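Local coordinates for pentatricopeptide repeat-containing protein 10, chloroplastic (Zea mays, PDB 4M59) that binds specific intergenic RNA sequences in the chloroplast and shields the messages from exonucleases, so stabilising chloroplast mRNA, at residues V142-V147 and D166-A171; R156-I161 and A185-D190. The protein carries 4 engineered substitutions. One frame throughout, in Å; residues are numbered along the deposited sequence.

Contact 1. Residues V142-V147 and D166-A171. With nucleotides of chain D.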
loop_
_atom_site.group_PDB
_atom_site.type_symbol
_atom_site.label_atom_id
_atom_site.label_comp_id
_atom_site.label_asym_id
_atom_site.label_seq_id
_atom_site.Cartn_x
_atom_site.Cartn_y
_atom_site.Cartn_z
ATOM N N VAL A 142 1.509 18.493 34.857
ATOM C CA VAL A 142 1.333 17.373 33.971
ATOM C C VAL A 142 0.114 16.564 34.361
ATOM O O VAL A 142 -0.582 16.029 33.517
ATOM C CB VAL A 142 2.557 16.508 34.000
ATOM C CG1 VAL A 142 2.453 15.411 33.008
ATOM C CG2 VAL A 142 3.740 17.345 33.680
ATOM N N THR A 143 -0.162 16.500 35.647
ATOM C CA THR A 143 -1.366 15.852 36.108
ATOM C C THR A 143 -2.588 16.589 35.591
ATOM O O THR A 143 -3.491 15.983 35.046
ATOM C CB THR A 143 -1.400 15.767 37.634
ATOM O OG1 THR A 143 -0.235 15.081 38.091
ATOM C CG2 THR A 143 -2.596 15.001 38.089
ATOM N N TYR A 144 -2.614 17.900 35.759
ATOM C CA TYR A 144 -3.746 18.671 35.302
ATOM C C TYR A 144 -3.849 18.549 33.805
ATOM O O TYR A 144 -4.928 18.488 33.260
ATOM C CB TYR A 144 -3.595 20.144 35.677
ATOM C CG TYR A 144 -3.896 20.500 37.111
ATOM C CD1 TYR A 144 -5.190 20.705 37.539
ATOM C CD2 TYR A 144 -2.883 20.675 38.023
ATOM C CE1 TYR A 144 -5.457 21.044 38.840
ATOM C CE2 TYR A 144 -3.148 21.011 39.319
ATOM C CZ TYR A 144 -4.430 21.196 39.723
ATOM O OH TYR A 144 -4.678 21.528 41.026
ATOM N N ASN A 145 -2.710 18.505 33.143
ATOM C CA ASN A 145 -2.683 18.454 31.695
ATOM C C ASN A 145 -3.147 17.123 31.127
ATOM O O ASN A 145 -3.794 17.073 30.094
ATOM C CB ASN A 145 -1.280 18.769 31.183
ATOM C CG ASN A 145 -0.965 20.235 31.205
ATOM O OD1 ASN A 145 -1.847 21.066 31.212
ATOM N ND2 ASN A 145 0.305 20.558 31.188
ATOM N N VAL A 146 -2.796 16.046 31.802
ATOM C CA VAL A 146 -3.245 14.743 31.384
ATOM C C VAL A 146 -4.741 14.669 31.447
ATOM O O VAL A 146 -5.388 14.246 30.510
ATOM C CB VAL A 146 -2.662 13.670 32.265
ATOM C CG1 VAL A 146 -3.483 12.443 32.203
ATOM C CG2 VAL A 146 -1.282 13.373 31.825
ATOM N N VAL A 147 -5.301 15.108 32.553
ATOM C CA VAL A 147 -6.727 15.028 32.758
ATOM C C VAL A 147 -7.468 15.880 31.764
ATOM O O VAL A 147 -8.590 15.587 31.398
ATOM C CB VAL A 147 -7.066 15.452 34.167
ATOM C CG1 VAL A 147 -8.528 15.309 34.423
ATOM C CG2 VAL A 147 -6.291 14.618 35.133
ATOM N N ASP A 166 -9.823 26.822 36.067
ATOM C CA ASP A 166 -9.924 27.656 37.249
ATOM C C ASP A 166 -9.222 27.045 38.450
ATOM O O ASP A 166 -8.357 27.672 39.041
ATOM C CB ASP A 166 -11.381 27.936 37.592
ATOM C CG ASP A 166 -12.029 28.895 36.627
ATOM O OD1 ASP A 166 -11.308 29.497 35.814
ATOM O OD2 ASP A 166 -13.258 29.049 36.682
ATOM N N GLU A 167 -9.592 25.819 38.795
ATOM C CA GLU A 167 -8.989 25.125 39.930
ATOM C C GLU A 167 -7.468 25.150 39.865
ATOM O O GLU A 167 -6.806 25.614 40.790
ATOM C CB GLU A 167 -9.482 23.681 40.000
ATOM C CG GLU A 167 -10.983 23.520 39.834
ATOM C CD GLU A 167 -11.414 22.068 39.892
ATOM O OE1 GLU A 167 -10.611 21.226 40.341
ATOM O OE2 GLU A 167 -12.557 21.769 39.488
ATOM N N MET A 168 -6.915 24.637 38.768
ATOM C CA MET A 168 -5.465 24.559 38.614
ATOM C C MET A 168 -4.811 25.932 38.727
ATOM O O MET A 168 -3.723 26.063 39.286
ATOM C CB MET A 168 -5.096 23.887 37.290
ATOM C CG MET A 168 -5.153 24.800 36.077
ATOM S SD MET A 168 -4.684 23.943 34.564
ATOM C CE MET A 168 -2.904 23.900 34.735
ATOM N N ARG A 169 -5.482 26.948 38.201
ATOM C CA ARG A 169 -4.990 28.314 38.291
ATOM C C ARG A 169 -5.228 28.864 39.693
ATOM O O ARG A 169 -4.581 29.821 40.118
ATOM C CB ARG A 169 -5.672 29.205 37.254
ATOM C CG ARG A 169 -4.934 29.287 35.928
ATOM C CD ARG A 169 -5.292 30.553 35.173
ATOM N NE ARG A 169 -6.116 30.278 34.003
ATOM C CZ ARG A 169 -5.722 30.475 32.749
ATOM N NH1 ARG A 169 -6.539 30.196 31.744
ATOM N NH2 ARG A 169 -4.509 30.946 32.498
ATOM N N ALA A 170 -6.163 28.246 40.409
ATOM C CA ALA A 170 -6.483 28.649 41.769
ATOM C C ALA A 170 -5.580 27.954 42.778
ATOM O O ALA A 170 -5.589 28.291 43.962
ATOM C CB ALA A 170 -7.942 28.364 42.075
ATOM N N ALA A 171 -4.803 26.983 42.309
ATOM C CA ALA A 171 -3.877 26.275 43.164
ATOM C C ALA A 171 -2.516 26.792 42.819
ATOM O O ALA A 171 -1.498 26.197 43.150
ATOM C CB ALA A 171 -3.952 24.808 42.926
ATOM P P U D 2 5.170 11.158 28.636
ATOM O OP1 U D 2 4.808 10.254 27.512
ATOM O OP2 U D 2 6.424 11.943 28.568
ATOM O "O5'" U D 2 3.957 12.171 28.843
ATOM C "C5'" U D 2 2.643 11.700 29.108
ATOM C "C4'" U D 2 1.639 12.821 29.040
ATOM O "O4'" U D 2 1.968 13.836 30.020
ATOM C "C3'" U D 2 1.595 13.580 27.721
ATOM O "O3'" U D 2 0.825 12.907 26.739
ATOM C "C2'" U D 2 1.044 14.943 28.126
ATOM O "O2'" U D 2 -0.369 14.901 28.251
ATOM C "C1'" U D 2 1.651 15.120 29.521
ATOM N N1 U D 2 2.886 15.940 29.514
ATOM C C2 U D 2 2.783 17.287 29.819
ATOM O O2 U D 2 1.725 17.830 30.085
ATOM N N3 U D 2 3.965 17.989 29.801
ATOM C C4 U D 2 5.216 17.488 29.517
ATOM O O4 U D 2 6.192 18.236 29.537
ATOM C C5 U D 2 5.244 16.093 29.213
ATOM C C6 U D 2 4.111 15.383 29.226
ATOM O "O5'" G D 1 8.503 11.185 31.697
ATOM C "C5'" G D 1 7.911 9.894 31.754
ATOM C "C4'" G D 1 6.441 9.973 32.093
ATOM O "O4'" G D 1 6.271 10.519 33.432
ATOM C "C3'" G D 1 5.605 10.889 31.207
ATOM O "O3'" G D 1 5.210 10.287 29.988
ATOM C "C2'" G D 1 4.433 11.234 32.115
ATOM O "O2'" G D 1 3.517 10.147 32.172
ATOM C "C1'" G D 1 5.132 11.354 33.467
ATOM N N9 G D 1 5.563 12.742 33.755
ATOM C C8 G D 1 6.310 13.570 32.948
ATOM N N7 G D 1 6.552 14.740 33.464
ATOM C C5 G D 1 5.938 14.688 34.702
ATOM C C6 G D 1 5.866 15.674 35.715
ATOM O O6 G D 1 6.342 16.812 35.714
ATOM N N1 G D 1 5.149 15.221 36.813
ATOM C C2 G D 1 4.575 13.981 36.929
ATOM N N2 G D 1 3.925 13.759 38.082
ATOM N N3 G D 1 4.636 13.045 35.990
ATOM C C4 G D 1 5.335 13.460 34.909
#
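One face of the Y144 ring is covered by M168, whose CB sits above the plane, displaced from the ring centre toward the CD1-CE1 side and modelled too close for its spacing to be trusted. The hydroxyl end points to A171, with OH of Y144 3.9 Å from CB of A171. V142 stands between two RNA bases, its small branched methyl pair giving one to each: CG1 lies 3.6 Å from N1 of U2 of chain D, and CG2 3.4 Å from C6 of G1 of chain D. M168 holds CG between its backbone N and carbonyl carbon (chi1 81°) and bends at chi3, which brings CE back to 3.9 Å from CB of Y144. Its SD lies obliquely, 5.0 Å from the ring centroid, a Met-aromatic contact; the flat ring gives the flexible thioether chain a broad surface. An alanine in place of Y144 would probably strip M168 of that surface and open a gap between the helices. N145 donates from ND2 to O2 of U2 of chain D (3.3 Å, 144° at the hydrogen), while D176 and T179 also bond its amide. Apolar packing thus joins the helices, and an amide held in place bonds O2 of the uracil, consistent with the asparagine-aspartate combination for U in the PPR code.

Contact 2. Residues R156-I161 and A185-D190. Engineered in segment 185-190: S188 (natural residue Cys).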
loop_
_atom_site.group_PDB
_atom_site.type_symbol
_atom_site.label_atom_id
_atom_site.label_comp_id
_atom_site.label_asym_id
_atom_site.label_seq_id
_atom_site.Cartn_x
_atom_site.Cartn_y
_atom_site.Cartn_z
ATOM N N ARG A 156 -18.142 16.675 24.701
ATOM C CA ARG A 156 -19.039 17.405 25.575
ATOM C C ARG A 156 -18.418 17.686 26.925
ATOM O O ARG A 156 -19.051 17.485 27.948
ATOM C CB ARG A 156 -20.334 16.631 25.762
ATOM C CG ARG A 156 -21.206 16.590 24.534
ATOM C CD ARG A 156 -22.506 15.863 24.808
ATOM N NE ARG A 156 -23.381 15.879 23.643
ATOM C CZ ARG A 156 -23.234 15.083 22.593
ATOM N NH1 ARG A 156 -22.244 14.207 22.545
ATOM N NH2 ARG A 156 -24.077 15.169 21.584
ATOM N N SER A 157 -17.158 18.100 26.936
ATOM C CA SER A 157 -16.441 18.246 28.197
ATOM C C SER A 157 -15.852 19.636 28.386
ATOM O O SER A 157 -14.962 19.833 29.210
ATOM C CB SER A 157 -15.345 17.190 28.305
ATOM O OG SER A 157 -15.802 15.937 27.843
ATOM N N TRP A 158 -16.353 20.596 27.623
ATOM C CA TRP A 158 -15.867 21.955 27.728
ATOM C C TRP A 158 -16.089 22.611 29.093
ATOM O O TRP A 158 -15.193 23.263 29.606
ATOM C CB TRP A 158 -16.440 22.805 26.596
ATOM C CG TRP A 158 -15.909 24.184 26.551
ATOM C CD1 TRP A 158 -16.631 25.315 26.578
ATOM C CD2 TRP A 158 -14.542 24.579 26.461
ATOM N NE1 TRP A 158 -15.811 26.397 26.519
ATOM C CE2 TRP A 158 -14.521 25.968 26.443
ATOM C CE3 TRP A 158 -13.345 23.889 26.395
ATOM C CZ2 TRP A 158 -13.346 26.687 26.368
ATOM C CZ3 TRP A 158 -12.184 24.609 26.322
ATOM C CH2 TRP A 158 -12.192 25.990 26.307
ATOM N N PRO A 159 -17.269 22.445 29.687
ATOM C CA PRO A 159 -17.439 23.068 30.991
ATOM C C PRO A 159 -16.481 22.509 32.006
ATOM O O PRO A 159 -16.045 23.216 32.893
ATOM C CB PRO A 159 -18.849 22.666 31.378
ATOM C CG PRO A 159 -19.522 22.478 30.142
ATOM C CD PRO A 159 -18.537 21.877 29.217
ATOM N N ARG A 160 -16.177 21.222 31.889
ATOM C CA ARG A 160 -15.276 20.573 32.829
ATOM C C ARG A 160 -13.847 21.043 32.619
ATOM O O ARG A 160 -13.013 20.939 33.514
ATOM C CB ARG A 160 -15.368 19.052 32.697
ATOM C CG ARG A 160 -16.067 18.375 33.865
ATOM C CD ARG A 160 -16.420 16.934 33.545
ATOM N NE ARG A 160 -17.575 16.837 32.662
ATOM C CZ ARG A 160 -17.948 15.720 32.041
ATOM N NH1 ARG A 160 -19.013 15.724 31.253
ATOM N NH2 ARG A 160 -17.256 14.603 32.213
ATOM N N ILE A 161 -13.568 21.570 31.430
ATOM C CA ILE A 161 -12.250 22.086 31.120
ATOM C C ILE A 161 -12.089 23.476 31.680
ATOM O O ILE A 161 -11.097 23.795 32.310
ATOM C CB ILE A 161 -12.034 22.143 29.634
ATOM C CG1 ILE A 161 -12.019 20.728 29.086
ATOM C CG2 ILE A 161 -10.757 22.831 29.333
ATOM C CD1 ILE A 161 -12.073 20.642 27.620
ATOM N N ALA A 185 -6.858 21.737 21.192
ATOM C CA ALA A 185 -7.101 20.503 20.472
ATOM C C ALA A 185 -8.393 19.845 20.915
ATOM O O ALA A 185 -9.044 19.165 20.144
ATOM C CB ALA A 185 -5.966 19.573 20.651
ATOM N N ALA A 186 -8.765 20.055 22.164
ATOM C CA ALA A 186 -10.021 19.547 22.668
ATOM C C ALA A 186 -11.157 20.238 21.963
ATOM O O ALA A 186 -12.121 19.609 21.571
ATOM C CB ALA A 186 -10.113 19.784 24.131
ATOM N N CYS A 187 -11.029 21.547 21.809
ATOM C CA CYS A 187 -12.045 22.336 21.145
ATOM C C CYS A 187 -12.104 21.979 19.682
ATOM O O CYS A 187 -13.117 22.165 19.032
ATOM C CB CYS A 187 -11.747 23.817 21.301
ATOM S SG CYS A 187 -11.724 24.390 22.978
ATOM N N SER A 188 -11.004 21.437 19.174
ATOM C CA SER A 188 -10.937 21.001 17.788
ATOM C C SER A 188 -11.686 19.689 17.590
ATOM O O SER A 188 -12.145 19.388 16.488
ATOM C CB SER A 188 -9.479 20.845 17.343
ATOM O OG SER A 188 -9.391 20.109 16.137
ATOM N N ARG A 189 -11.810 18.905 18.658
ATOM C CA ARG A 189 -12.485 17.627 18.568
ATOM C C ARG A 189 -13.968 17.686 18.859
ATOM O O ARG A 189 -14.586 16.659 19.099
ATOM C CB ARG A 189 -11.839 16.637 19.519
ATOM C CG ARG A 189 -10.373 16.437 19.289
ATOM C CD ARG A 189 -9.834 15.329 20.161
ATOM N NE ARG A 189 -8.395 15.182 19.991
ATOM C CZ ARG A 189 -7.500 15.647 20.848
ATOM N NH1 ARG A 189 -7.892 16.278 21.935
ATOM N NH2 ARG A 189 -6.218 15.480 20.610
ATOM N N ASP A 190 -14.550 18.874 18.847
ATOM C CA ASP A 190 -15.974 18.999 19.099
ATOM C C ASP A 190 -16.612 20.017 18.181
ATOM O O ASP A 190 -17.813 19.978 17.947
ATOM C CB ASP A 190 -16.241 19.364 20.551
ATOM C CG ASP A 190 -17.699 19.224 20.922
ATOM O OD1 ASP A 190 -18.472 20.171 20.680
ATOM O OD2 ASP A 190 -18.081 18.169 21.453
#
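A cysteine sulfur meets an indole here: SG of C187 comes within 3.4 Å of CZ3 of W158 and lies 3.9 Å from the centroid of the six-membered ring. The approach is oblique, 31° off the ring normal, and the small polarisable thiol suits a tight spot beside a broad aromatic surface. W158 reaches it by setting CG anti to the backbone N (chi1 -175°), which carries the indole across toward helix 177-188. V183 and L192 pack on the same indole. Alongside, CD1 of I161 rests 4.1 Å from CB of A186; a branched chain with a long arm spans the distance to an alanine whose single methyl lets the helices come near. At the solvent-facing end OD2 of D190 stands 3.6 Å from the backbone N of R156, and the R156 guanidinium remains too distant for a salt bridge, with NH1 5.8 Å from OD2 of D190. Beyond the two segments, the bound RNA offers R189 a phosphate for a salt bridge and A185 a sugar to pack on. Such apolar packing between a helix of predicted repeat 3 and one of predicted repeat 4 is characteristic of the PPR solenoid, in which antiparallel helical hairpins stack into a superhelix.

How the contacts relate
Helix 158-170 serves both contacts: its start, in segment 156-161, packs on helix 177-188, and its end, in segment 166-171, packs on helix 141-151. The contact centres lie 15 Å apart and their nearest atoms about 5 Å, without touching. Contact 1 joins two helices of predicted repeat 3, whereas contact 2 carries that repeat onto predicted repeat 4. I161 links them further by packing on L148 and Y151 of helix 141-151. Both border the RNA, the nearest atom of contact 2 being about 3 Å from it. D176 and T179 of predicted repeat 4 hold the N145 amide of predicted repeat 3, so the base contact itself spans the two repeats, while R189 of predicted repeat 4 meets a phosphate.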